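Local coordinates for protein glutamine cyclotransferase (Tannerella forsythia, PDB 6QRO) that probably converts N-terminal glutamine of peptides to pyroglutamate, as a zinc-dependent glutaminyl cyclase of the mammalian-like type II class, at residues A77-Y82 with F163-Y168. Numbering follows the deposited sequence.
Sequences AVLTAY and FDAEDY. With ZN (zinc ion), chain E.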
ATOM      1  N   ALA A  77      -6.582 -14.484   9.059  1.00 16.98           N
ATOM      2  CA  ALA A  77      -7.167 -15.373   8.075  1.00 17.44           C
ATOM      3  C   ALA A  77      -6.114 -16.323   7.553  1.00 16.04           C
ATOM      4  O   ALA A  77      -4.976 -15.928   7.277  1.00 16.58           O
ATOM      5  CB  ALA A  77      -7.771 -14.584   6.903  1.00 19.06           C
ATOM      6  N   VAL A  78      -6.517 -17.574   7.389  1.00 21.42           N
ATOM      7  CA  VAL A  78      -5.653 -18.595   6.815  1.00 17.68           C
ATOM      8  C   VAL A  78      -5.965 -18.580   5.324  1.00 18.28           C
ATOM      9  O   VAL A  78      -7.017 -19.054   4.892  1.00 18.41           O
ATOM     10  CB  VAL A  78      -5.904 -19.970   7.450  1.00 18.66           C
ATOM     11  CG1 VAL A  78      -4.910 -21.013   6.936  1.00 13.56           C
ATOM     12  CG2 VAL A  78      -5.836 -19.871   8.974  1.00 14.67           C
ATOM     13  N   LEU A  79      -5.044 -18.041   4.538  1.00 16.41           N
ATOM     14  CA  LEU A  79      -5.234 -17.868   3.110  1.00 15.54           C
ATOM     15  C   LEU A  79      -4.340 -18.849   2.372  1.00 16.25           C
ATOM     16  O   LEU A  79      -3.279 -19.224   2.864  1.00 18.50           O
ATOM     17  CB  LEU A  79      -4.914 -16.437   2.683  1.00 16.84           C
ATOM     18  CG  LEU A  79      -5.576 -15.372   3.560  1.00 15.96           C
ATOM     19  CD1 LEU A  79      -5.214 -13.993   3.046  1.00 17.51           C
ATOM     20  CD2 LEU A  79      -7.084 -15.570   3.593  1.00 13.81           C
ATOM     21  N   THR A  80      -4.780 -19.262   1.188  1.00 20.28           N
ATOM     22  CA  THR A  80      -4.093 -20.293   0.419  1.00 16.80           C
ATOM     23  C   THR A  80      -3.340 -19.632  -0.729  1.00 18.14           C
ATOM     24  O   THR A  80      -3.943 -18.970  -1.582  1.00 18.85           O
ATOM     25  CB  THR A  80      -5.088 -21.343  -0.095  1.00 18.59           C
ATOM     26  OG1 THR A  80      -5.774 -21.933   1.012  1.00 18.41           O
ATOM     27  CG2 THR A  80      -4.376 -22.452  -0.850  1.00 16.69           C
ATOM     28  N   ALA A  81      -2.017 -19.792  -0.722  1.00 16.67           N
ATOM     29  CA  ALA A  81      -1.173 -19.266  -1.777  1.00 15.66           C
ATOM     30  C   ALA A  81      -1.325 -20.107  -3.048  1.00 18.36           C
ATOM     31  O   ALA A  81      -1.977 -21.157  -3.059  1.00 16.40           O
ATOM     32  CB  ALA A  81       0.290 -19.237  -1.324  1.00 15.11           C
ATOM     33  N   TYR A  82      -0.705 -19.612  -4.130  1.00 13.79           N
ATOM     34  CA  TYR A  82      -0.741 -20.261  -5.439  1.00 16.70           C
ATOM     35  C   TYR A  82      -0.306 -21.722  -5.364  1.00 17.81           C
ATOM     36  O   TYR A  82      -0.788 -22.559  -6.130  1.00 18.75           O
ATOM     37  CB  TYR A  82       0.163 -19.484  -6.412  1.00 13.36           C
ATOM     38  CG  TYR A  82       1.631 -19.704  -6.108  1.00 14.23           C
ATOM     39  CD1 TYR A  82       2.251 -19.010  -5.078  1.00 11.89           C
ATOM     40  CD2 TYR A  82       2.379 -20.663  -6.791  1.00 14.10           C
ATOM     41  CE1 TYR A  82       3.584 -19.238  -4.757  1.00 12.82           C
ATOM     42  CE2 TYR A  82       3.721 -20.892  -6.475  1.00 14.02           C
ATOM     43  CZ  TYR A  82       4.317 -20.175  -5.454  1.00 13.27           C
ATOM     44  OH  TYR A  82       5.640 -20.389  -5.130  1.00 11.02           O
ATOM     45  N   PHE A 163      -2.926  -4.314   4.073  1.00  9.23           N
ATOM     46  CA  PHE A 163      -3.302  -5.634   3.571  1.00 10.94           C
ATOM     47  C   PHE A 163      -2.123  -6.608   3.537  1.00  8.48           C
ATOM     48  O   PHE A 163      -1.036  -6.286   3.045  1.00  8.90           O
ATOM     49  CB  PHE A 163      -3.932  -5.516   2.181  1.00  8.75           C
ATOM     50  CG  PHE A 163      -5.327  -4.972   2.212  1.00  9.66           C
ATOM     51  CD1 PHE A 163      -6.278  -5.551   3.037  1.00  8.66           C
ATOM     52  CD2 PHE A 163      -5.704  -3.938   1.394  1.00 10.87           C
ATOM     53  CE1 PHE A 163      -7.564  -5.090   3.071  1.00  8.80           C
ATOM     54  CE2 PHE A 163      -7.001  -3.458   1.422  1.00 14.40           C
ATOM     55  CZ  PHE A 163      -7.934  -4.039   2.270  1.00 10.84           C
ATOM     56  N   ASP A 164      -2.368  -7.814   4.021  1.00 11.62           N
ATOM     57  CA  ASP A 164      -1.381  -8.880   4.047  1.00 14.31           C
ATOM     58  C   ASP A 164      -1.443  -9.719   2.770  1.00 14.83           C
ATOM     59  O   ASP A 164      -2.412  -9.667   2.005  1.00 13.44           O
ATOM     60  CB  ASP A 164      -1.612  -9.775   5.268  1.00 11.18           C
ATOM     61  CG  ASP A 164      -0.356 -10.485   5.726  1.00 13.32           C
ATOM     62  OD1 ASP A 164       0.667 -10.443   5.003  1.00 10.85           O
ATOM     63  OD2 ASP A 164      -0.408 -11.098   6.811  1.00 14.29           O
ATOM     64  N   ALA A 165      -0.372 -10.487   2.550  1.00 13.47           N
ATOM     65  CA  ALA A 165      -0.347 -11.562   1.552  1.00 14.24           C
ATOM     66  C   ALA A 165      -0.754 -11.057   0.170  1.00 12.79           C
ATOM     67  O   ALA A 165      -1.407 -11.767  -0.601  1.00 12.31           O
ATOM     68  CB  ALA A 165      -1.223 -12.743   1.990  1.00 13.21           C
ATOM     69  N   GLU A 166      -0.379  -9.811  -0.133  1.00 11.29           N
ATOM     70  CA  GLU A 166      -0.614  -9.226  -1.445  1.00 11.48           C
ATOM     71  C   GLU A 166       0.401  -9.694  -2.472  1.00 12.45           C
ATOM     72  O   GLU A 166       0.059  -9.809  -3.655  1.00 14.95           O
ATOM     73  CB  GLU A 166      -0.552  -7.706  -1.332  1.00 10.12           C
ATOM     74  CG  GLU A 166      -0.657  -6.896  -2.619  1.00 13.01           C
ATOM     75  CD  GLU A 166       0.727  -6.559  -3.229  1.00 13.89           C
ATOM     76  OE1 GLU A 166       1.747  -7.026  -2.681  1.00 13.57           O
ATOM     77  OE2 GLU A 166       0.802  -5.810  -4.229  1.00 10.18           O
ATOM     78  N   ASP A 167       1.640  -9.958  -2.040  1.00 12.70           N
ATOM     79  CA  ASP A 167       2.797 -10.086  -2.918  1.00 12.81           C
ATOM     80  C   ASP A 167       3.345 -11.511  -2.959  1.00 12.46           C
ATOM     81  O   ASP A 167       4.543 -11.711  -3.181  1.00 12.15           O
ATOM     82  CB  ASP A 167       3.899  -9.121  -2.482  1.00  9.77           C
ATOM     83  CG  ASP A 167       4.481  -8.357  -3.642  1.00 10.76           C
ATOM     84  OD1 ASP A 167       3.944  -8.474  -4.753  1.00 14.35           O
ATOM     85  OD2 ASP A 167       5.441  -7.618  -3.457  1.00 10.03           O
ATOM     86  N   TYR A 168       2.473 -12.506  -2.774  1.00 12.85           N
ATOM     87  CA  TYR A 168       2.827 -13.922  -2.754  1.00 11.17           C
ATOM     88  C   TYR A 168       2.337 -14.613  -4.016  1.00 12.07           C
ATOM     89  O   TYR A 168       2.051 -15.804  -4.007  1.00 12.08           O
ATOM     90  CB  TYR A 168       2.214 -14.597  -1.525  1.00 11.94           C
ATOM     91  CG  TYR A 168       2.975 -15.728  -0.848  1.00 13.32           C
ATOM     92  CD1 TYR A 168       3.087 -16.991  -1.457  1.00 12.56           C
ATOM     93  CD2 TYR A 168       3.456 -15.589   0.448  1.00 11.10           C
ATOM     94  CE1 TYR A 168       3.734 -18.040  -0.823  1.00 11.37           C
ATOM     95  CE2 TYR A 168       4.089 -16.644   1.102  1.00 11.21           C
ATOM     96  CZ  TYR A 168       4.224 -17.872   0.464  1.00 14.83           C
ATOM     97  OH  TYR A 168       4.860 -18.928   1.107  1.00 13.67           O
TER
HETATM   98 ZN    ZN E 401       5.425  -6.775  -5.297  1.00 15.28          ZN
HETATM   99  O   HOH W   1      -0.770 -16.885  -3.847  1.00 11.84           O
HETATM  100  O   HOH W   2       4.836  -5.958  -6.738  1.00 10.45           O
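Just beyond the end of outer strand 71-80, Ala81 and Tyr82 meet Tyr168 of the zinc-binding loop. The methyl of Ala81 meets the Tyr168 ring obliquely, its CB 3.6 Å from Tyr168 CD1 and nearly as close to CE1. Tyr82 comes to that ring at its edge: Tyr82 CE1 lies near the ring plane, 4.0 Å from Tyr168 CD1, and the two side chains cross at about a right angle. With CG of Tyr82 set between its backbone N and carbonyl carbon (chi1 73°), the ring is also brought to the Tyr168 backbone, Tyr82 CD1 standing 3.4 Å from Tyr168 O. No direct hydrogen bond joins the segments; a water bridges them, accepting from Tyr82 N at 2.7 Å and donating to Tyr168 O at 3.0 Å. Earlier in the strand, Leu79 CD1 makes a looser apolar contact with Ala165 CB at 4.3 Å, and Leu184 of helix 184-191 touches both side chains. Leu87 of the adjacent strand packs on Ala81 and Tyr168, while Tyr82 OH hydrogen-bonds to Tyr115 OH. Next to Tyr168, Asp167 chelates zinc through OD1 (2.3 Å) and OD2 (2.0 Å); Asp134, His288 and a water complete the site. This joins edge strand 71-80 to the loop after strand 157-163, beside the single-zinc site of a type II glutaminyl cyclase built on the M28 peptidase alpha/beta fold.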